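Local atomic coordinates of spherulin-4 (Aspergillus clavatus, PDB entry 5C5G), a protein that is a (beta/alpha)-barrel glycoside hydrolase of the spherulin-4 family, probably acting in galactosaminogalactan biosynthesis like its Aspergillus fumigatus counterpart. Residues 75-80 and 94-99; 87-92 and 131-136; 50-55 and 100-105; 21-26 and 40-45. One frame throughout, in Å; residues are numbered along the deposited sequence.

In the fold
The four contacts belong to one eight-stranded parallel barrel. Contact 4 closes first along the chain, fastening helix 24-32 to strand 38-42; contact 3 then spans residues 50 to 105 and encloses contact 1, while contact 2 crosses both. Contacts 1, 2 and 3 share helix 86-103, gripping it at strand 71-78, at helix 124-139 and at the loop before helix 56-66. Centres of contacts 1 and 2 lie about 9 Å apart, those of 2 and 4 about 24 Å. Contact 4 meets contact 1 through the neighbouring strands 38-42 and 71-78. Helix 86-103 is thus held on several sides, and through contact 1 it reaches the backbone of Y76, which binds N-acetyl-D-galactosamine.

Contact 1: residues 75-80 and 94-99; sequences GYVATT and ETYAAW
Y96 of helix 86-103 packs on G75, Y76 and V77 of strand 71-78 in a buried helix-on-strand contact between the outer layer of the barrel and its wall. The short segments run nearly antiparallel, at 164°, with their axes 9.3 Å apart at closest approach. One ring supplies the whole helix side. Its face lies on the strand where G75 has no side chain: G75 CA sits 3.5 Å from the centroid of the Y96 ring and over its centre, a CH-pi contact. The ring edge serves two further partners close to its plane. V77 CG2 touches Y96 CE2 at 3.7 Å, and the phenol Y96 OH donates to Y76 O across 2.7 Å. This bond meets the carbonyl at 126°, with the donor only slightly tilted from the carbonyl plane, so a buried hydroxyl is satisfied by the strand backbone. With CG anti to its carbonyl carbon (chi1 -75°), the Y96 ring is carried out to the strand. Within the helix, Y96 CD1 lies over the W99 ring, 3.4 Å above its plane and toward the rim. The side chain of Y76 leaves in another direction: its hydroxyl is hydrogen-bonded to D116 OD2, and both residues bind N-acetyl-D-galactosamine. Y96 is thus a second-shell residue that holds the backbone of a sugar-binding tyrosine. The arrangement is that of a beta-alpha-beta unit, strand 71-78, helix 86-103 and strand 112-116, in a (beta/alpha) barrel whose binding residues cluster at the C-terminal ends of its strands.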
loop_
_atom_site.group_PDB
_atom_site.type_symbol
_atom_site.label_atom_id
_atom_site.label_comp_id
_atom_site.label_asym_id
_atom_site.label_seq_id
_atom_site.Cartn_x
_atom_site.Cartn_y
_atom_site.Cartn_z
ATOM N N GLY A 75 -8.086 0.491 3.675
ATOM C CA GLY A 75 -8.061 1.112 4.992
ATOM C C GLY A 75 -6.879 0.631 5.826
ATOM O O GLY A 75 -6.686 -0.580 5.969
ATOM N N TYR A 76 -6.120 1.555 6.403
ATOM C CA TYR A 76 -5.007 1.231 7.293
ATOM C C TYR A 76 -5.510 0.696 8.630
ATOM O O TYR A 76 -6.346 1.339 9.277
ATOM C CB TYR A 76 -4.184 2.501 7.528
ATOM C CG TYR A 76 -3.027 2.359 8.490
ATOM C CD1 TYR A 76 -3.239 2.286 9.861
ATOM C CD2 TYR A 76 -1.722 2.362 8.027
ATOM C CE1 TYR A 76 -2.186 2.168 10.740
ATOM C CE2 TYR A 76 -0.658 2.251 8.900
ATOM C CZ TYR A 76 -0.895 2.140 10.256
ATOM O OH TYR A 76 0.153 2.023 11.142
ATOM N N VAL A 77 -4.980 -0.450 9.053
ATOM C CA VAL A 77 -5.274 -1.004 10.374
ATOM C C VAL A 77 -3.974 -1.488 10.999
ATOM O O VAL A 77 -3.243 -2.281 10.388
ATOM C CB VAL A 77 -6.274 -2.175 10.292
ATOM C CG1 VAL A 77 -6.510 -2.784 11.683
ATOM C CG2 VAL A 77 -7.596 -1.715 9.693
ATOM N N ALA A 78 -3.674 -1.035 12.208
ATOM C CA ALA A 78 -2.466 -1.464 12.895
ATOM C C ALA A 78 -2.656 -2.812 13.582
ATOM O O ALA A 78 -3.731 -3.083 14.124
ATOM C CB ALA A 78 -2.064 -0.426 13.934
ATOM N N THR A 79 -1.613 -3.651 13.595
ATOM C CA THR A 79 -1.667 -4.911 14.336
ATOM C C THR A 79 -0.627 -5.023 15.439
ATOM O O THR A 79 -0.651 -5.985 16.183
ATOM C CB THR A 79 -1.535 -6.149 13.427
ATOM O OG1 THR A 79 -0.169 -6.310 13.016
ATOM C CG2 THR A 79 -2.426 -6.058 12.215
ATOM N N THR A 80 0.296 -4.064 15.525
ATOM C CA THR A 80 1.339 -4.091 16.562
ATOM C C THR A 80 2.044 -5.448 16.638
ATOM O O THR A 80 2.179 -6.042 17.709
ATOM C CB THR A 80 0.780 -3.718 17.959
ATOM O OG1 THR A 80 -0.235 -2.723 17.815
ATOM C CG2 THR A 80 1.907 -3.178 18.854
ATOM N N GLU A 94 -14.149 -3.406 10.672
ATOM C CA GLU A 94 -15.594 -3.237 10.558
ATOM C C GLU A 94 -15.994 -1.775 10.422
ATOM O O GLU A 94 -16.999 -1.455 9.801
ATOM C CB GLU A 94 -16.295 -3.897 11.741
ATOM C CG GLU A 94 -16.185 -5.416 11.640
ATOM C CD GLU A 94 -16.850 -6.155 12.766
ATOM O OE1 GLU A 94 -17.227 -5.508 13.765
ATOM O OE2 GLU A 94 -16.997 -7.394 12.637
ATOM N N THR A 95 -15.222 -0.885 11.014
ATOM C CA THR A 95 -15.492 0.547 10.909
ATOM C C THR A 95 -15.330 0.978 9.457
ATOM O O THR A 95 -16.223 1.596 8.880
ATOM C CB THR A 95 -14.565 1.347 11.851
ATOM O OG1 THR A 95 -14.814 0.958 13.215
ATOM C CG2 THR A 95 -14.818 2.829 11.732
ATOM N N TYR A 96 -14.203 0.647 8.837
ATOM C CA TYR A 96 -14.043 0.949 7.412
ATOM C C TYR A 96 -15.152 0.312 6.587
ATOM O O TYR A 96 -15.701 0.939 5.667
ATOM C CB TYR A 96 -12.713 0.428 6.882
ATOM C CG TYR A 96 -11.465 1.197 7.266
ATOM C CD1 TYR A 96 -11.241 2.500 6.840
ATOM C CD2 TYR A 96 -10.494 0.596 8.053
ATOM C CE1 TYR A 96 -10.093 3.176 7.175
ATOM C CE2 TYR A 96 -9.347 1.253 8.397
ATOM C CZ TYR A 96 -9.136 2.553 7.951
ATOM O OH TYR A 96 -8.009 3.262 8.267
ATOM N N ALA A 97 -15.469 -0.944 6.874
ATOM C CA ALA A 97 -16.452 -1.647 6.073
ATOM C C ALA A 97 -17.817 -0.977 6.117
ATOM O O ALA A 97 -18.550 -1.022 5.142
ATOM C CB ALA A 97 -16.580 -3.076 6.538
ATOM N N ALA A 98 -18.154 -0.379 7.260
ATOM C CA ALA A 98 -19.462 0.234 7.440
ATOM C C ALA A 98 -19.524 1.644 6.898
ATOM O O ALA A 98 -20.602 2.224 6.868
ATOM C CB ALA A 98 -19.871 0.212 8.908
ATOM N N TRP A 99 -18.398 2.204 6.456
ATOM C CA TRP A 99 -18.392 3.565 5.931
ATOM C C TRP A 99 -19.505 3.881 4.910
ATOM O O TRP A 99 -20.177 4.897 5.047
ATOM C CB TRP A 99 -17.022 3.909 5.336
ATOM C CG TRP A 99 -15.993 4.382 6.320
ATOM C CD1 TRP A 99 -16.127 4.524 7.663
ATOM C CD2 TRP A 99 -14.664 4.811 6.003
ATOM N NE1 TRP A 99 -14.963 5.024 8.214
ATOM C CE2 TRP A 99 -14.050 5.208 7.207
ATOM C CE3 TRP A 99 -13.937 4.902 4.810
ATOM C CZ2 TRP A 99 -12.742 5.706 7.251
ATOM C CZ3 TRP A 99 -12.647 5.394 4.855
ATOM C CH2 TRP A 99 -12.067 5.795 6.068
#

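Contact 2: residues 87-92 and 131-136; sequences SEVRRD and RELTDV
V89 and L133 make the apolar part of this contact, in which helices 86-103 and 124-139 pack side against side. V89 CG1, anti to the backbone N (chi1 176°), is the branch that does the touching, and it meets both methyls of the leucine: L133 CD2 lies 3.6 Å from V89 CG1, and L133 CD1 3.9 Å from that same methyl, which places V89 CG1 against the fork of the leucine. The two side chains cross at about a right angle. Deeper in, V89 and L133 both reach F115 of strand 112-116, and V89 also V77 of strand 71-78. The two helices follow successive strands, 71-78 and 112-116, and are neighbours in the outer layer of the (beta/alpha) barrel, with F115 and V77 as the strand residues beneath them.

The second kind of interaction lays a charged plane on an aliphatic branch. R90 runs out extended from CG to NE and spreads its guanidinium over V136, whose CG2 stands 3.6 Å above the guanidinium plane, toward the rim; the nearest guanidinium atom, R90 NH1, is 3.7 Å from V136 CG2. The backbones are also closest at this pair, with R90 CA and V136 CA 7.5 Å apart.

Charge pairing ties R90 to its own helix. R90 NE forms a salt bridge with E94 OE2, which helps fix the guanidinium over the valine. E132 OE2 of the partner helix stays 4.6 Å from R90 NH1, a distance at which attraction could help but no contact forms.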
loop_
_atom_site.group_PDB
_atom_site.type_symbol
_atom_site.label_atom_id
_atom_site.label_comp_id
_atom_site.label_asym_id
_atom_site.label_seq_id
_atom_site.Cartn_x
_atom_site.Cartn_y
_atom_site.Cartn_z
ATOM N N SER A 87 -9.872 -8.313 18.737
ATOM C CA SER A 87 -11.169 -7.653 18.734
ATOM C C SER A 87 -11.042 -6.169 18.373
ATOM O O SER A 87 -11.945 -5.603 17.760
ATOM C CB SER A 87 -11.880 -7.819 20.079
ATOM O OG SER A 87 -11.186 -7.137 21.108
ATOM N N GLU A 88 -9.919 -5.550 18.731
ATOM C CA GLU A 88 -9.691 -4.145 18.407
ATOM C C GLU A 88 -9.340 -4.002 16.935
ATOM O O GLU A 88 -9.791 -3.081 16.256
ATOM C CB GLU A 88 -8.587 -3.567 19.293
ATOM C CG GLU A 88 -8.987 -3.512 20.762
ATOM C CD GLU A 88 -7.832 -3.192 21.690
ATOM O OE1 GLU A 88 -6.814 -2.645 21.216
ATOM O OE2 GLU A 88 -7.948 -3.495 22.896
ATOM N N VAL A 89 -8.554 -4.937 16.427
ATOM C CA VAL A 89 -8.254 -4.961 15.004
ATOM C C VAL A 89 -9.561 -5.126 14.218
ATOM O O VAL A 89 -9.813 -4.422 13.243
ATOM C CB VAL A 89 -7.272 -6.090 14.667
ATOM C CG1 VAL A 89 -7.038 -6.175 13.188
ATOM C CG2 VAL A 89 -5.947 -5.877 15.390
ATOM N N ARG A 90 -10.407 -6.046 14.656
ATOM C CA ARG A 90 -11.672 -6.279 13.992
ATOM C C ARG A 90 -12.572 -5.043 14.039
ATOM O O ARG A 90 -13.253 -4.743 13.064
ATOM C CB ARG A 90 -12.372 -7.480 14.593
ATOM C CG ARG A 90 -13.679 -7.790 13.930
ATOM C CD ARG A 90 -14.109 -9.202 14.220
ATOM N NE ARG A 90 -15.228 -9.589 13.370
ATOM C CZ ARG A 90 -15.553 -10.846 13.088
ATOM N NH1 ARG A 90 -14.843 -11.846 13.585
ATOM N NH2 ARG A 90 -16.591 -11.099 12.302
ATOM N N ARG A 91 -12.595 -4.328 15.162
ATOM C CA ARG A 91 -13.384 -3.097 15.233
ATOM C C ARG A 91 -12.954 -2.152 14.120
ATOM O O ARG A 91 -13.788 -1.543 13.442
ATOM C CB ARG A 91 -13.250 -2.417 16.597
ATOM C CG ARG A 91 -13.957 -1.068 16.683
ATOM C CD ARG A 91 -13.061 0.095 16.271
ATOM N NE ARG A 91 -13.803 1.348 16.287
ATOM C CZ ARG A 91 -13.356 2.479 15.758
ATOM N NH1 ARG A 91 -14.100 3.571 15.815
ATOM N NH2 ARG A 91 -12.153 2.526 15.202
ATOM N N ASP A 92 -11.659 -2.024 13.897
ATOM C CA ASP A 92 -11.184 -1.101 12.882
ATOM C C ASP A 92 -11.590 -1.577 11.484
ATOM O O ASP A 92 -12.027 -0.784 10.645
ATOM C CB ASP A 92 -9.667 -0.909 12.960
ATOM C CG ASP A 92 -9.234 -0.087 14.151
ATOM O OD1 ASP A 92 -10.080 0.563 14.802
ATOM O OD2 ASP A 92 -8.017 -0.089 14.445
ATOM N N ARG A 131 -4.572 -15.405 9.522
ATOM C CA ARG A 131 -5.587 -16.068 8.706
ATOM C C ARG A 131 -6.992 -15.647 9.118
ATOM O O ARG A 131 -7.875 -15.450 8.267
ATOM C CB ARG A 131 -5.437 -17.589 8.791
ATOM C CG ARG A 131 -4.276 -18.135 7.951
ATOM C CD ARG A 131 -3.924 -19.599 8.299
ATOM N NE ARG A 131 -4.981 -20.597 8.055
ATOM C CZ ARG A 131 -5.253 -21.134 6.870
ATOM N NH1 ARG A 131 -4.596 -20.733 5.790
ATOM N NH2 ARG A 131 -6.199 -22.065 6.756
ATOM N N GLU A 132 -7.212 -15.506 10.421
ATOM C CA GLU A 132 -8.496 -15.025 10.902
ATOM C C GLU A 132 -8.777 -13.621 10.375
ATOM O O GLU A 132 -9.890 -13.320 9.947
ATOM C CB GLU A 132 -8.568 -15.037 12.434
ATOM C CG GLU A 132 -9.907 -14.533 12.949
ATOM C CD GLU A 132 -10.169 -14.818 14.408
ATOM O OE1 GLU A 132 -9.404 -15.579 15.032
ATOM O OE2 GLU A 132 -11.169 -14.275 14.925
ATOM N N LEU A 133 -7.781 -12.755 10.400
ATOM C CA LEU A 133 -7.967 -11.409 9.881
ATOM C C LEU A 133 -8.329 -11.411 8.414
ATOM O O LEU A 133 -9.179 -10.627 7.996
ATOM C CB LEU A 133 -6.737 -10.543 10.122
ATOM C CG LEU A 133 -6.476 -10.201 11.588
ATOM C CD1 LEU A 133 -5.253 -9.295 11.672
ATOM C CD2 LEU A 133 -7.682 -9.553 12.284
ATOM N N THR A 134 -7.691 -12.260 7.627
ATOM C CA THR A 134 -8.053 -12.372 6.225
ATOM C C THR A 134 -9.492 -12.850 6.072
ATOM O O THR A 134 -10.237 -12.327 5.233
ATOM C CB THR A 134 -7.043 -13.244 5.472
ATOM O OG1 THR A 134 -5.848 -12.476 5.365
ATOM C CG2 THR A 134 -7.525 -13.596 4.075
ATOM N N ASP A 135 -9.900 -13.834 6.867
ATOM C CA ASP A 135 -11.288 -14.285 6.829
ATOM C C ASP A 135 -12.259 -13.151 7.140
ATOM O O ASP A 135 -13.308 -13.027 6.520
ATOM C CB ASP A 135 -11.506 -15.445 7.813
ATOM C CG ASP A 135 -10.930 -16.762 7.321
ATOM O OD1 ASP A 135 -10.563 -16.865 6.130
ATOM O OD2 ASP A 135 -10.868 -17.705 8.136
ATOM N N VAL A 136 -11.912 -12.327 8.113
ATOM C CA VAL A 136 -12.750 -11.186 8.456
ATOM C C VAL A 136 -12.847 -10.211 7.289
ATOM O O VAL A 136 -13.942 -9.773 6.918
ATOM C CB VAL A 136 -12.244 -10.464 9.723
ATOM C CG1 VAL A 136 -13.048 -9.189 9.987
ATOM C CG2 VAL A 136 -12.329 -11.388 10.925
#

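Contact 3: residues 50-55 and 100-105; sequences PEALPD and PTQSSN
L53 reaches from the loop before helix 56-66 onto the last turn of helix 86-103, where its isobutyl group lies across Q102 and S103. One methyl does most of the work: L53 CD2 is 4.0 Å from Q102 CB and equally 4.0 Å from S103 CB, so it settles between two successive side-chain bases. The L53 and Q102 side chains cross obliquely. Q102 leaves the helix with CG anti to its carbonyl carbon and then bends at chi2 (-84°), which brings the flat amide end alongside A52, where A52 CB stands 4.0 Å from Q102 CD. The spacings are loose van der Waals ones, and CA of A52 and CA of Q102, the nearest backbone pair, are 7.1 Å apart.

S103 meets the leucine through its CB. Its hydroxyl, placed between the backbone N and carbonyl carbon (chi1 65°), folds back to W99 O and also receives a weak bond from N105 N. The helix stops here in a Schellman motif: S104 has positive phi, N105 N reaches P100 O at 3.1 Å and S104 N reaches T101 O at 3.4 Å, both weakly.

On the loop side D55 is the N-cap of helix 56-66, its OD1 accepting from Y58 N, while L53 and P54 also rest on W99; the loop thereby bridges helix 86-103 and the start of helix 56-66. Separately, N105, just past helix 86-103, touches P63 of helix 56-66 directly.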
loop_
_atom_site.group_PDB
_atom_site.type_symbol
_atom_site.label_atom_id
_atom_site.label_comp_id
_atom_site.label_asym_id
_atom_site.label_seq_id
_atom_site.Cartn_x
_atom_site.Cartn_y
_atom_site.Cartn_z
ATOM N N PRO A 50 -11.751 7.335 15.910
ATOM C CA PRO A 50 -12.568 6.900 17.040
ATOM C C PRO A 50 -14.069 6.902 16.775
ATOM O O PRO A 50 -14.821 6.504 17.648
ATOM C CB PRO A 50 -12.233 7.943 18.109
ATOM C CG PRO A 50 -11.876 9.164 17.349
ATOM C CD PRO A 50 -11.163 8.668 16.120
ATOM N N GLU A 51 -14.507 7.401 15.617
ATOM C CA GLU A 51 -15.930 7.466 15.290
ATOM C C GLU A 51 -16.237 6.614 14.062
ATOM O O GLU A 51 -15.350 6.079 13.440
ATOM C CB GLU A 51 -16.352 8.922 15.047
ATOM C CG GLU A 51 -16.086 9.812 16.234
ATOM C CD GLU A 51 -16.608 11.213 16.063
ATOM O OE1 GLU A 51 -17.205 11.539 15.013
ATOM O OE2 GLU A 51 -16.390 11.997 16.985
ATOM N N ALA A 52 -17.515 6.529 13.730
ATOM C CA ALA A 52 -17.953 5.668 12.636
ATOM C C ALA A 52 -17.520 6.200 11.283
ATOM O O ALA A 52 -17.363 5.423 10.336
ATOM C CB ALA A 52 -19.464 5.499 12.667
ATOM N N LEU A 53 -17.328 7.511 11.184
ATOM C CA LEU A 53 -16.861 8.144 9.963
ATOM C C LEU A 53 -15.652 9.005 10.264
ATOM O O LEU A 53 -15.478 9.456 11.392
ATOM C CB LEU A 53 -17.952 9.009 9.352
ATOM C CG LEU A 53 -19.169 8.221 8.879
ATOM C CD1 LEU A 53 -20.260 9.178 8.463
ATOM C CD2 LEU A 53 -18.829 7.300 7.728
ATOM N N PRO A 54 -14.799 9.222 9.270
ATOM C CA PRO A 54 -13.674 10.137 9.425
ATOM C C PRO A 54 -14.155 11.570 9.246
ATOM O O PRO A 54 -15.364 11.817 9.107
ATOM C CB PRO A 54 -12.748 9.711 8.293
ATOM C CG PRO A 54 -13.697 9.327 7.212
ATOM C CD PRO A 54 -14.868 8.674 7.910
ATOM N N ASP A 55 -13.237 12.533 9.293
ATOM C CA ASP A 55 -13.650 13.929 9.287
ATOM C C ASP A 55 -14.139 14.389 7.912
ATOM O O ASP A 55 -14.116 13.629 6.947
ATOM C CB ASP A 55 -12.570 14.826 9.909
ATOM C CG ASP A 55 -11.385 15.097 9.003
ATOM O OD1 ASP A 55 -11.477 14.987 7.764
ATOM O OD2 ASP A 55 -10.343 15.509 9.568
ATOM N N PRO A 100 -19.694 3.045 3.876
ATOM C CA PRO A 100 -20.684 3.429 2.858
ATOM C C PRO A 100 -22.106 3.394 3.393
ATOM O O PRO A 100 -22.922 4.229 2.993
ATOM C CB PRO A 100 -20.478 2.394 1.744
ATOM C CG PRO A 100 -19.704 1.295 2.372
ATOM C CD PRO A 100 -18.867 1.912 3.438
ATOM N N THR A 101 -22.401 2.487 4.319
ATOM C CA THR A 101 -23.746 2.426 4.884
ATOM C C THR A 101 -23.947 3.517 5.940
ATOM O O THR A 101 -24.997 4.144 5.997
ATOM C CB THR A 101 -24.061 1.044 5.464
ATOM O OG1 THR A 101 -23.041 0.649 6.374
ATOM C CG2 THR A 101 -24.143 0.029 4.361
ATOM N N GLN A 102 -22.929 3.778 6.752
ATOM C CA GLN A 102 -23.020 4.814 7.779
ATOM C C GLN A 102 -23.181 6.198 7.165
ATOM O O GLN A 102 -23.817 7.064 7.755
ATOM C CB GLN A 102 -21.780 4.787 8.677
ATOM C CG GLN A 102 -21.740 3.582 9.590
ATOM C CD GLN A 102 -22.538 3.777 10.860
ATOM O OE1 GLN A 102 -23.084 4.850 11.113
ATOM N NE2 GLN A 102 -22.609 2.735 11.665
ATOM N N SER A 103 -22.589 6.405 5.994
ATOM C CA SER A 103 -22.630 7.701 5.324
ATOM C C SER A 103 -23.738 7.818 4.282
ATOM O O SER A 103 -24.017 8.912 3.810
ATOM C CB SER A 103 -21.303 7.956 4.616
ATOM O OG SER A 103 -21.101 7.027 3.562
ATOM N N SER A 104 -24.347 6.693 3.918
ATOM C CA SER A 104 -25.257 6.631 2.764
ATOM C C SER A 104 -24.573 7.146 1.495
ATOM O O SER A 104 -25.200 7.764 0.642
ATOM C CB SER A 104 -26.568 7.401 3.013
ATOM O OG SER A 104 -27.357 6.793 4.027
ATOM N N ASN A 105 -23.276 6.889 1.384
ATOM C CA ASN A 105 -22.498 7.268 0.212
ATOM C C ASN A 105 -21.716 6.053 -0.237
ATOM O O ASN A 105 -20.745 5.651 0.394
ATOM C CB ASN A 105 -21.553 8.424 0.540
ATOM C CG ASN A 105 -20.773 8.915 -0.671
ATOM O OD1 ASN A 105 -20.715 8.256 -1.708
ATOM N ND2 ASN A 105 -20.157 10.075 -0.533
#

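Contact 4: residues 21-26 and 40-45; sequences GAWDPL and VVINPG
W23 and L26 face I42 and V40 with their backbones well apart: CA of L26 is 9.6 Å from CA of V40, and CA of W23 is 11.2 Å from CA of I42. Residues 21-24 form a type I turn, closed by D24 N to G21 O at 3.1 Å, that leads into helix 24-32; residues 40-42 end strand 38-42. The contact is made by side chains, and all four are buried. L26 and V40 meet tip to tip, with L26 CD2 4.1 Å from V40 CG1. In L26 the CG lies anti to the backbone N (chi1 172°), which puts CD2 against V40. W23 and I42 cross at about a right angle, the far ring atom W23 CH2 touching I42 CG2 at 4.0 Å. The indole is held at its other end, where W23 NE1 is hydrogen-bonded to V16 O. The outer end of I42 leads away from the tryptophan, and its side chain also packs on Y96 and W99 of helix 86-103. W23 and L26 both touch helix 56-66 as well, through L65, so this crossover from strand 9-13 through helix 24-32 to strand 38-42 is packed against the next helix of the barrel.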
loop_
_atom_site.group_PDB
_atom_site.type_symbol
_atom_site.label_atom_id
_atom_site.label_comp_id
_atom_site.label_asym_id
_atom_site.label_seq_id
_atom_site.Cartn_x
_atom_site.Cartn_y
_atom_site.Cartn_z
ATOM N N GLY A 21 -7.127 20.318 -2.101
ATOM C CA GLY A 21 -5.998 20.337 -3.013
ATOM C C GLY A 21 -4.858 19.394 -2.667
ATOM O O GLY A 21 -4.021 19.105 -3.528
ATOM N N ALA A 22 -4.824 18.866 -1.441
ATOM C CA ALA A 22 -3.660 18.115 -0.988
ATOM C C ALA A 22 -3.435 16.827 -1.769
ATOM O O ALA A 22 -2.297 16.384 -1.923
ATOM C CB ALA A 22 -3.754 17.809 0.500
ATOM N N TRP A 23 -4.515 16.189 -2.213
ATOM C CA TRP A 23 -4.414 14.939 -2.945
ATOM C C TRP A 23 -4.353 15.140 -4.462
ATOM O O TRP A 23 -4.286 14.156 -5.203
ATOM C CB TRP A 23 -5.566 14.014 -2.552
ATOM C CG TRP A 23 -5.443 13.450 -1.171
ATOM C CD1 TRP A 23 -4.450 13.675 -0.271
ATOM C CD2 TRP A 23 -6.355 12.548 -0.543
ATOM N NE1 TRP A 23 -4.682 12.958 0.885
ATOM C CE2 TRP A 23 -5.849 12.260 0.742
ATOM C CE3 TRP A 23 -7.553 11.951 -0.945
ATOM C CZ2 TRP A 23 -6.498 11.401 1.627
ATOM C CZ3 TRP A 23 -8.197 11.093 -0.065
ATOM C CH2 TRP A 23 -7.668 10.833 1.205
ATOM N N ASP A 24 -4.323 16.393 -4.909
ATOM C CA ASP A 24 -4.316 16.684 -6.334
ATOM C C ASP A 24 -3.176 16.001 -7.086
ATOM O O ASP A 24 -3.393 15.514 -8.185
ATOM C CB ASP A 24 -4.254 18.192 -6.593
ATOM C CG ASP A 24 -5.594 18.902 -6.378
ATOM O OD1 ASP A 24 -6.571 18.280 -5.916
ATOM O OD2 ASP A 24 -5.664 20.109 -6.681
ATOM N N PRO A 25 -1.963 15.949 -6.512
ATOM C CA PRO A 25 -0.896 15.311 -7.298
ATOM C C PRO A 25 -1.147 13.830 -7.548
ATOM O O PRO A 25 -0.657 13.287 -8.542
ATOM C CB PRO A 25 0.347 15.508 -6.427
ATOM C CG PRO A 25 0.054 16.727 -5.626
ATOM C CD PRO A 25 -1.426 16.616 -5.319
ATOM N N LEU A 26 -1.907 13.184 -6.673
ATOM C CA LEU A 26 -2.283 11.802 -6.888
ATOM C C LEU A 26 -3.410 11.728 -7.912
ATOM O O LEU A 26 -3.357 10.930 -8.861
ATOM C CB LEU A 26 -2.695 11.124 -5.575
ATOM C CG LEU A 26 -3.290 9.724 -5.730
ATOM C CD1 LEU A 26 -2.323 8.764 -6.383
ATOM C CD2 LEU A 26 -3.712 9.192 -4.381
ATOM N N VAL A 40 -4.040 2.365 -2.989
ATOM C CA VAL A 40 -3.917 3.591 -2.219
ATOM C C VAL A 40 -4.365 3.324 -0.793
ATOM O O VAL A 40 -5.522 2.999 -0.550
ATOM C CB VAL A 40 -4.761 4.690 -2.861
ATOM C CG1 VAL A 40 -4.688 5.976 -2.045
ATOM C CG2 VAL A 40 -4.328 4.937 -4.304
ATOM N N VAL A 41 -3.446 3.462 0.155
ATOM C CA VAL A 41 -3.785 3.249 1.555
ATOM C C VAL A 41 -4.176 4.574 2.170
ATOM O O VAL A 41 -3.403 5.538 2.128
ATOM C CB VAL A 41 -2.602 2.691 2.341
ATOM C CG1 VAL A 41 -3.003 2.422 3.769
ATOM C CG2 VAL A 41 -2.067 1.422 1.671
ATOM N N ILE A 42 -5.352 4.628 2.752
ATOM C CA ILE A 42 -5.749 5.826 3.486
ATOM C C ILE A 42 -5.784 5.496 4.975
ATOM O O ILE A 42 -5.981 4.344 5.403
ATOM C CB ILE A 42 -7.035 6.439 2.954
ATOM C CG1 ILE A 42 -8.124 5.409 2.968
ATOM C CG2 ILE A 42 -6.845 6.977 1.499
ATOM C CD1 ILE A 42 -8.901 5.316 4.251
ATOM N N ASN A 43 -5.569 6.526 5.766
ATOM C CA ASN A 43 -5.189 6.353 7.154
ATOM C C ASN A 43 -5.571 7.592 7.950
ATOM O O ASN A 43 -4.738 8.443 8.217
ATOM C CB ASN A 43 -3.683 6.098 7.195
ATOM C CG ASN A 43 -3.166 5.844 8.566
ATOM O OD1 ASN A 43 -3.932 5.641 9.511
ATOM N ND2 ASN A 43 -1.849 5.846 8.702
ATOM N N PRO A 44 -6.837 7.686 8.348
ATOM C CA PRO A 44 -7.254 8.888 9.073
ATOM C C PRO A 44 -6.503 9.141 10.383
ATOM O O PRO A 44 -6.207 10.292 10.682
ATOM C CB PRO A 44 -8.741 8.641 9.304
ATOM C CG PRO A 44 -9.150 7.788 8.127
ATOM C CD PRO A 44 -7.982 6.868 7.919
ATOM N N GLY A 45 -6.183 8.102 11.140
ATOM C CA GLY A 45 -5.522 8.277 12.427
ATOM C C GLY A 45 -4.978 6.957 12.951
ATOM O O GLY A 45 -5.446 6.446 13.964
#